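Local coordinates for extracellular solute-binding protein, family 1 (Trichodesmium erythraeum IMS101, PDB 6G7P) that probably binds ferric iron outside the cytoplasm, as the solute-binding component of an iron uptake system, at residues T57-R62 with S138-Q143; S99-V104 with L193-Y198; L145-I150 with A304-L309. One frame throughout, in Å; residues are numbered along the deposited sequence. Where two conformers were deposited one is given.

Contact 1 (T57-R62 with S138-Q143). With FE (Fe (III) ion), chain C.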
# COMPACT_ATOMS: atom_id res chain seq x y z
N THR A 57 -10.03 1.10 1.08
CA THR A 57 -8.98 2.00 1.54
C THR A 57 -7.63 1.48 1.09
O THR A 57 -7.56 0.44 0.41
CB THR A 57 -9.07 2.24 3.06
OG1 THR A 57 -8.26 3.41 3.39
CG2 THR A 57 -8.65 1.08 3.86
N VAL A 58 -6.57 2.12 1.54
CA VAL A 58 -5.25 1.71 1.22
C VAL A 58 -4.51 1.28 2.49
O VAL A 58 -4.69 1.88 3.57
CB VAL A 58 -4.55 2.93 0.58
CG1 VAL A 58 -3.08 2.92 0.65
CG2 VAL A 58 -5.03 3.06 -0.84
N ASP A 59 -3.69 0.24 2.33
CA ASP A 59 -2.77 -0.34 3.30
C ASP A 59 -3.45 -1.39 4.15
O ASP A 59 -4.51 -1.15 4.76
CB ASP A 59 -2.06 0.70 4.19
CG ASP A 59 -0.77 0.19 4.70
OD1 ASP A 59 -0.75 -0.77 5.53
OD2 ASP A 59 0.29 0.64 4.20
N ALA A 60 -2.89 -2.59 4.19
CA ALA A 60 -3.41 -3.64 5.06
C ALA A 60 -3.48 -3.18 6.51
O ALA A 60 -4.33 -3.69 7.27
CB ALA A 60 -2.55 -4.91 4.95
N GLY A 61 -2.61 -2.28 6.94
CA GLY A 61 -2.70 -1.75 8.31
C GLY A 61 -4.00 -1.04 8.54
O GLY A 61 -4.58 -1.15 9.64
N ARG A 62 -4.50 -0.29 7.56
CA ARG A 62 -5.79 0.40 7.70
C ARG A 62 -6.96 -0.58 7.63
O ARG A 62 -7.98 -0.45 8.33
CB ARG A 62 -5.99 1.49 6.67
CG ARG A 62 -5.14 2.73 6.82
CD ARG A 62 -5.84 3.93 6.16
NE ARG A 62 -5.02 5.11 6.12
CZ ARG A 62 -4.15 5.45 5.15
NH1 ARG A 62 -3.43 6.57 5.20
NH2 ARG A 62 -4.01 4.69 4.10
N SER A 138 4.45 8.53 11.64
CA SER A 138 3.00 8.59 11.65
C SER A 138 2.37 7.89 10.47
O SER A 138 1.16 7.62 10.46
CB SER A 138 2.53 10.06 11.63
OG SER A 138 2.98 10.69 12.83
N ASN A 139 3.17 7.60 9.45
CA ASN A 139 2.66 7.10 8.16
C ASN A 139 2.45 5.60 8.16
O ASN A 139 3.34 4.86 8.58
CB ASN A 139 3.62 7.49 7.04
CG ASN A 139 3.30 6.79 5.72
OD1 ASN A 139 4.01 5.86 5.36
ND2 ASN A 139 2.31 7.23 5.03
N ILE A 140 1.26 5.19 7.71
CA ILE A 140 0.92 3.78 7.76
C ILE A 140 1.86 2.93 6.89
O ILE A 140 2.11 1.75 7.28
CB ILE A 140 -0.56 3.57 7.37
CG1 ILE A 140 -1.04 2.17 7.72
CG2 ILE A 140 -0.82 3.85 5.91
CD1 ILE A 140 -1.15 1.89 9.17
N TYR A 141 2.37 3.44 5.78
CA TYR A 141 3.22 2.60 4.96
C TYR A 141 4.48 2.20 5.73
O TYR A 141 4.95 1.06 5.66
CB TYR A 141 3.64 3.30 3.67
CG TYR A 141 2.56 3.98 2.89
CD1 TYR A 141 1.28 3.47 2.78
CD2 TYR A 141 2.83 5.19 2.22
CE1 TYR A 141 0.32 4.12 2.01
CE2 TYR A 141 1.88 5.81 1.46
CZ TYR A 141 0.61 5.28 1.34
OH TYR A 141 -0.35 5.93 0.59
N ASN A 142 5.04 3.17 6.45
CA ASN A 142 6.22 2.90 7.30
C ASN A 142 5.87 1.96 8.45
O ASN A 142 6.66 1.09 8.78
CB ASN A 142 6.78 4.20 7.83
CG ASN A 142 7.52 4.99 6.77
OD1 ASN A 142 8.00 4.46 5.73
ND2 ASN A 142 7.78 6.29 7.11
N GLN A 143 4.75 2.21 9.11
CA GLN A 143 4.31 1.35 10.18
C GLN A 143 4.18 -0.10 9.73
O GLN A 143 4.69 -1.00 10.40
CB GLN A 143 2.99 1.86 10.80
CG GLN A 143 3.16 3.20 11.49
CD GLN A 143 1.87 3.81 11.96
OE1 GLN A 143 0.78 3.29 11.75
NE2 GLN A 143 1.98 5.01 12.49
FE FE C . -0.31 6.43 -1.25
O HOH W 1 -2.35 6.25 2.27
O HOH W 2 -2.00 5.54 -2.05
O HOH W 3 -1.76 7.94 -0.76
O HOH W 4 -1.25 7.77 -2.97
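Val58 meets the rim of the Tyr141 ring, CG1 lying 3.9 Å from CE1, while the phenol oxygen beyond is a ligand of the iron(III), with Tyr141 OH 1.9 Å from the metal. Asp59 comes to the same ring edge: OD2 lies in the ring plane, 3.3 Å from Tyr141 CD1, and carboxylate and ring are turned only 20° apart. Ile140 packs on Asp59, CG1 to CG 3.6 Å, the two side chains passing in opposite senses. With CG1 anti to the backbone N (chi1 -167°), that branch goes to the carboxylate and its CD1 to Gly61, leaving the CG2 methyl over one face of the Arg62 guanidinium, toward its rim, 3.8 Å from NH2. This is one of two conformers modelled for Arg62; in it water 1 links the segments, accepting from Arg62 NH2 at 2.9 Å and donating to Tyr141 OH at 2.6 Å.

In the second shell, Arg62 NH2 also donates to Val58 O, from above the carbonyl plane, and NE is salt-bridged to Asp37. Asp59 is the N-cap of helix 60-69: OD1 takes Gly61 N at 2.8 Å on its anti lone pair and also bonds Ser144 OG. A CB at Gly61 would probably come too close to Ile140 CD1, so glycine suits this place. Asn139 caps the helix that carries Tyr141 in its first turn.

The direct iron bond suggests that Tyr141 is a phenolate, the form suited to a hard ferric ion; where Arg62 takes this conformer, its water would probably help stabilise that charge.

Contact 2 (S99-V104 with L193-Y198). With FE (Fe (III) ion), chain C.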
# COMPACT_ATOMS: atom_id res chain seq x y z
N SER A 99 -5.45 -4.16 -5.57
CA SER A 99 -4.22 -3.78 -6.30
C SER A 99 -3.09 -3.82 -5.30
O SER A 99 -3.30 -3.82 -4.08
CB SER A 99 -4.30 -2.41 -6.99
OG SER A 99 -4.41 -1.31 -6.07
N LYS A 100 -1.87 -3.81 -5.80
CA LYS A 100 -0.66 -4.05 -5.01
C LYS A 100 0.35 -2.95 -5.24
O LYS A 100 0.55 -2.49 -6.38
CB LYS A 100 -0.08 -5.41 -5.52
CG LYS A 100 1.24 -5.85 -4.97
CD LYS A 100 1.47 -7.31 -5.43
CE LYS A 100 1.74 -7.42 -6.95
NZ LYS A 100 2.17 -8.83 -7.22
N ARG A 101 1.02 -2.55 -4.15
CA ARG A 101 2.14 -1.60 -4.19
C ARG A 101 3.33 -2.25 -3.53
O ARG A 101 3.20 -3.15 -2.73
CB ARG A 101 1.78 -0.27 -3.55
CG ARG A 101 1.32 -0.34 -2.05
CD ARG A 101 -0.21 -0.50 -1.80
NE ARG A 101 -0.99 0.61 -2.40
CZ ARG A 101 -1.08 1.82 -1.92
NH1 ARG A 101 -1.79 2.74 -2.57
NH2 ARG A 101 -0.48 2.15 -0.82
N ALA A 102 4.51 -1.80 -3.86
CA ALA A 102 5.74 -2.26 -3.18
C ALA A 102 6.42 -1.10 -2.47
O ALA A 102 6.46 -0.01 -3.02
CB ALA A 102 6.66 -2.87 -4.22
N ARG A 103 6.95 -1.33 -1.30
CA ARG A 103 7.71 -0.28 -0.56
C ARG A 103 9.18 -0.57 -0.86
O ARG A 103 9.75 -1.58 -0.44
CB ARG A 103 7.36 -0.20 0.93
CG ARG A 103 7.84 1.09 1.55
CD ARG A 103 6.95 1.53 2.71
NE ARG A 103 7.22 2.86 3.21
CZ ARG A 103 6.89 4.00 2.57
NH1 ARG A 103 6.23 3.94 1.44
NH2 ARG A 103 7.17 5.17 3.10
N VAL A 104 9.78 0.32 -1.65
CA VAL A 104 11.04 0.06 -2.35
C VAL A 104 12.07 1.06 -1.98
O VAL A 104 11.79 2.10 -1.34
CB VAL A 104 10.81 0.04 -3.85
CG1 VAL A 104 9.81 -1.00 -4.24
CG2 VAL A 104 10.39 1.41 -4.36
N LEU A 193 13.01 5.50 1.11
CA LEU A 193 11.94 4.51 0.99
C LEU A 193 10.67 5.16 0.58
O LEU A 193 10.30 6.22 1.08
CB LEU A 193 11.68 3.71 2.26
CG LEU A 193 12.82 2.85 2.81
CD1 LEU A 193 12.44 2.02 4.04
CD2 LEU A 193 13.44 1.92 1.75
N ALA A 194 9.97 4.58 -0.39
CA ALA A 194 8.70 5.12 -0.85
C ALA A 194 7.95 4.00 -1.55
O ALA A 194 8.56 2.99 -1.98
CB ALA A 194 8.86 6.32 -1.76
N ASN A 195 6.67 4.18 -1.83
CA ASN A 195 5.91 3.23 -2.58
C ASN A 195 6.21 3.40 -4.06
O ASN A 195 6.33 4.50 -4.60
CB ASN A 195 4.41 3.33 -2.30
CG ASN A 195 4.01 2.86 -0.91
OD1 ASN A 195 4.78 2.12 -0.26
ND2 ASN A 195 2.83 3.26 -0.48
N SER A 196 6.19 2.25 -4.76
CA SER A 196 6.51 2.14 -6.14
C SER A 196 5.70 3.11 -7.03
O SER A 196 6.27 3.74 -7.96
CB SER A 196 6.30 0.70 -6.56
OG SER A 196 4.96 0.23 -6.23
N TYR A 197 4.40 3.22 -6.79
CA TYR A 197 3.54 4.02 -7.66
C TYR A 197 3.84 5.51 -7.64
O TYR A 197 3.47 6.21 -8.56
CB TYR A 197 2.05 3.75 -7.35
CG TYR A 197 1.66 4.05 -5.94
CD1 TYR A 197 1.30 5.30 -5.55
CD2 TYR A 197 1.65 3.06 -4.96
CE1 TYR A 197 0.91 5.55 -4.23
CE2 TYR A 197 1.35 3.30 -3.64
CZ TYR A 197 0.98 4.57 -3.27
OH TYR A 197 0.69 4.87 -1.97
N TYR A 198 4.50 6.02 -6.59
CA TYR A 198 4.84 7.46 -6.58
C TYR A 198 5.91 7.78 -7.61
O TYR A 198 5.92 8.89 -8.15
CB TYR A 198 5.28 7.89 -5.17
CG TYR A 198 4.16 7.91 -4.16
CD1 TYR A 198 3.08 8.75 -4.29
CD2 TYR A 198 4.15 7.04 -3.08
CE1 TYR A 198 2.07 8.73 -3.37
CE2 TYR A 198 3.16 7.03 -2.16
CZ TYR A 198 2.12 7.90 -2.32
OH TYR A 198 1.07 7.86 -1.44
FE FE C . -0.31 6.43 -1.25
O HOH W 2 -2.00 5.54 -2.05
O HOH W 3 -1.76 7.94 -0.76
O HOH W 4 -1.25 7.77 -2.97
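Arg101 lies against Tyr197, and it can be followed outward atom by atom. CB lies in the plane of the tyrosine ring, at its edge, 3.6 Å from CD2. CG stands between the backbone N and the carbonyl carbon (chi1 59°), and bends at the next two torsions fold the chain back along the ring instead of letting it run past. CG and NE both pass CE2, and CZ lies 3.3 Å from Tyr197 CE2, which sits over the centre of the guanidinium face with the two planes 43° apart. At the tip, Arg101 NH1 is 2.9 Å from the oxygen of water 2, an iron ligand to which it donates, and is salt-bridged to Glu270. Arg101 NH2 lies 3.2 Å from Tyr197 OH and near Asn195 ND2. With only an alanine here, Glu270 and water 2 are likely to lose their cationic partner and a gap to open beside Tyr197 CE2.

Asn195 steadies that tyrosine from another quarter: ND2 donates to Tyr197 OH at 3.1 Å, the acceptor lying in the amide plane. Its OD1 receives a weak bond from Arg103 NH1; Arg103 is held more firmly by Asn142 and by a salt bridge to Asp177.

The strands run antiparallel, Val104 and Ala194 forming a hydrogen-bonded pair. Where the second strand turns into helix, Ser196 prolongs the pairing: OG accepts from Ala102 N at 3.2 Å, almost straight at 174°, and Ser196 N returns a bond to Ala102 O. The helix start then offers adjacent phenols to the iron(III), Tyr197 OH and Tyr198 OH each 2.0 Å away. With Tyr141 and three waters they complete a facial three-tyrosine site, and the consecutive tyrosine pair is familiar from bacterial ferric-binding proteins of the periplasmic-binding fold.

Contact 3 (L145-I150 with A304-L309)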
# COMPACT_ATOMS: atom_id res chain seq x y z
N LEU A 145 5.74 -1.51 7.08
CA LEU A 145 7.05 -2.08 6.82
C LEU A 145 7.76 -2.47 8.11
O LEU A 145 8.36 -3.54 8.25
CB LEU A 145 7.88 -1.10 6.01
CG LEU A 145 9.32 -1.48 5.72
CD1 LEU A 145 9.43 -2.77 4.87
CD2 LEU A 145 10.06 -0.36 5.04
N ILE A 146 7.74 -1.60 9.10
CA ILE A 146 8.39 -1.91 10.36
C ILE A 146 7.69 -3.08 11.08
O ILE A 146 8.38 -3.95 11.63
CB ILE A 146 8.55 -0.63 11.23
CG1 ILE A 146 9.76 0.22 10.80
CG2 ILE A 146 8.77 -1.00 12.69
CD1 ILE A 146 10.06 0.44 9.37
N ALA A 147 6.40 -3.18 10.97
CA ALA A 147 5.69 -4.37 11.49
C ALA A 147 6.24 -5.64 10.86
O ALA A 147 6.45 -6.62 11.55
CB ALA A 147 4.22 -4.25 11.25
N SER A 148 6.46 -5.59 9.55
CA SER A 148 7.03 -6.75 8.86
C SER A 148 8.38 -7.14 9.40
O SER A 148 8.69 -8.33 9.55
CB SER A 148 7.06 -6.56 7.35
OG SER A 148 8.14 -5.89 6.83
N LEU A 149 9.20 -6.13 9.71
CA LEU A 149 10.54 -6.37 10.27
C LEU A 149 10.48 -6.93 11.68
O LEU A 149 11.30 -7.79 12.05
CB LEU A 149 11.40 -5.11 10.16
CG LEU A 149 11.68 -4.68 8.72
CD1 LEU A 149 12.30 -3.30 8.69
CD2 LEU A 149 12.60 -5.66 8.02
N ILE A 150 9.52 -6.47 12.47
CA ILE A 150 9.34 -7.03 13.80
C ILE A 150 8.89 -8.51 13.70
O ILE A 150 9.34 -9.40 14.47
CB ILE A 150 8.34 -6.21 14.64
CG1 ILE A 150 8.91 -4.85 14.92
CG2 ILE A 150 8.00 -6.93 15.94
CD1 ILE A 150 7.91 -3.84 15.38
N ALA A 304 0.78 -1.73 16.33
CA ALA A 304 1.10 -1.05 17.60
C ALA A 304 2.52 -1.31 18.03
O ALA A 304 3.18 -0.38 18.57
CB ALA A 304 0.14 -1.49 18.67
N ASP A 305 3.05 -2.50 17.77
CA ASP A 305 4.43 -2.82 18.05
C ASP A 305 5.37 -1.91 17.25
O ASP A 305 6.41 -1.47 17.74
CB ASP A 305 4.68 -4.33 17.79
CG ASP A 305 3.59 -5.14 18.53
OD1 ASP A 305 3.96 -5.46 19.67
OD2 ASP A 305 2.37 -5.20 18.03
N ALA A 306 5.03 -1.70 15.98
CA ALA A 306 5.81 -0.83 15.14
C ALA A 306 5.84 0.61 15.65
O ALA A 306 6.91 1.25 15.71
CB ALA A 306 5.27 -0.86 13.70
N ILE A 307 4.68 1.10 16.08
CA ILE A 307 4.60 2.46 16.68
C ILE A 307 5.47 2.53 17.91
O ILE A 307 6.22 3.51 18.10
CB ILE A 307 3.11 2.80 16.97
CG1 ILE A 307 2.33 3.01 15.70
CG2 ILE A 307 3.03 4.02 17.89
CD1 ILE A 307 0.82 3.18 15.84
N LYS A 308 5.39 1.50 18.75
CA LYS A 308 6.24 1.48 20.00
C LYS A 308 7.72 1.47 19.64
O LYS A 308 8.55 2.21 20.22
CB LYS A 308 5.87 0.25 20.79
CG LYS A 308 6.68 0.04 22.07
CD LYS A 308 6.08 -1.02 23.02
CE LYS A 308 6.09 -2.43 22.57
NZ LYS A 308 5.30 -3.19 23.62
N LEU A 309 8.11 0.66 18.67
CA LEU A 309 9.52 0.62 18.26
C LEU A 309 9.99 1.94 17.70
O LEU A 309 11.09 2.44 18.07
CB LEU A 309 9.74 -0.54 17.26
CG LEU A 309 11.17 -0.67 16.71
CD1 LEU A 309 12.17 -0.89 17.83
CD2 LEU A 309 11.35 -1.88 15.82
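Ile146, Ala147 and Ile150 receive Ala306 where two helices cross almost at right angles, at 96°, with the axes of the two short segments 8.3 Å apart. The nearest backbones are those of Ala147 and Ala306, whose CA atoms are 5.1 Å apart; methyl side chains at both places permit so close an approach.

Most of the contact is apolar. Ala306 CB points into the other helix and meets Ile146 CG2 at 3.6 Å, with Ala147 CB a looser neighbour at 4.3 Å. Ile146 has CG2 anti to its own backbone N and CG1 anti to its carbonyl carbon (chi1 -80°), which brings the short branch to the alanine while the longer one turns from the interface. Leu309, one turn along, sends CD2 to Ile150 CG1 at 3.9 Å, and the two side chains run alongside one another in opposite senses. The same leucine methyl also reaches Ile146 CG2 and Ile150 CD1, so a single branch of Leu309 fills the angle between the two isoleucines; a long, branched apolar residue suits that place.

A second kind of contact sets a side chain against backbone. Ile150 CD1 lies over the peptide link between Asp305 and Ala306, 3.6 Å from Ala306 N. The carboxylate of Asp305 turns outward, so that of its side chain only the aliphatic CB joins the packing.

Beyond the crossing, helix 303-312 keeps touching helix 140-167 further along: Lys308 reaches Met155, which Ile150 also touches, and Leu309 reaches Glu159. Other sides of helix 140-167 pack elsewhere, Leu145 against His230, just before strand 231-239.

How the contacts relate
Contacts 1 and 2, with centres about 12 Å apart, meet at the iron(III): one brings Tyr141, the other Tyr197 and Tyr198, and the Tyr141 OH and Tyr197 OH ligands stand 3.0 Å apart. Waters 2, 3 and 4 fill the remaining positions. Away from the metal, Asn142 OD1 accepts from Arg103 NH2 at 2.8 Å, tying the first turn of helix 140-167 to strand 96-108. Contact 3 uses the next turns of that helix, its centre about 11 Å from that of contact 1 and about 18 Å from that of contact 2; Gln143 O meets Ala306 CB at 3.4 Å, and Leu193 CD1 meets Leu145 CD2 at 3.5 Å. Helix 140-167 thus supplies a segment to contacts 1 and 3 and packs against contact 2.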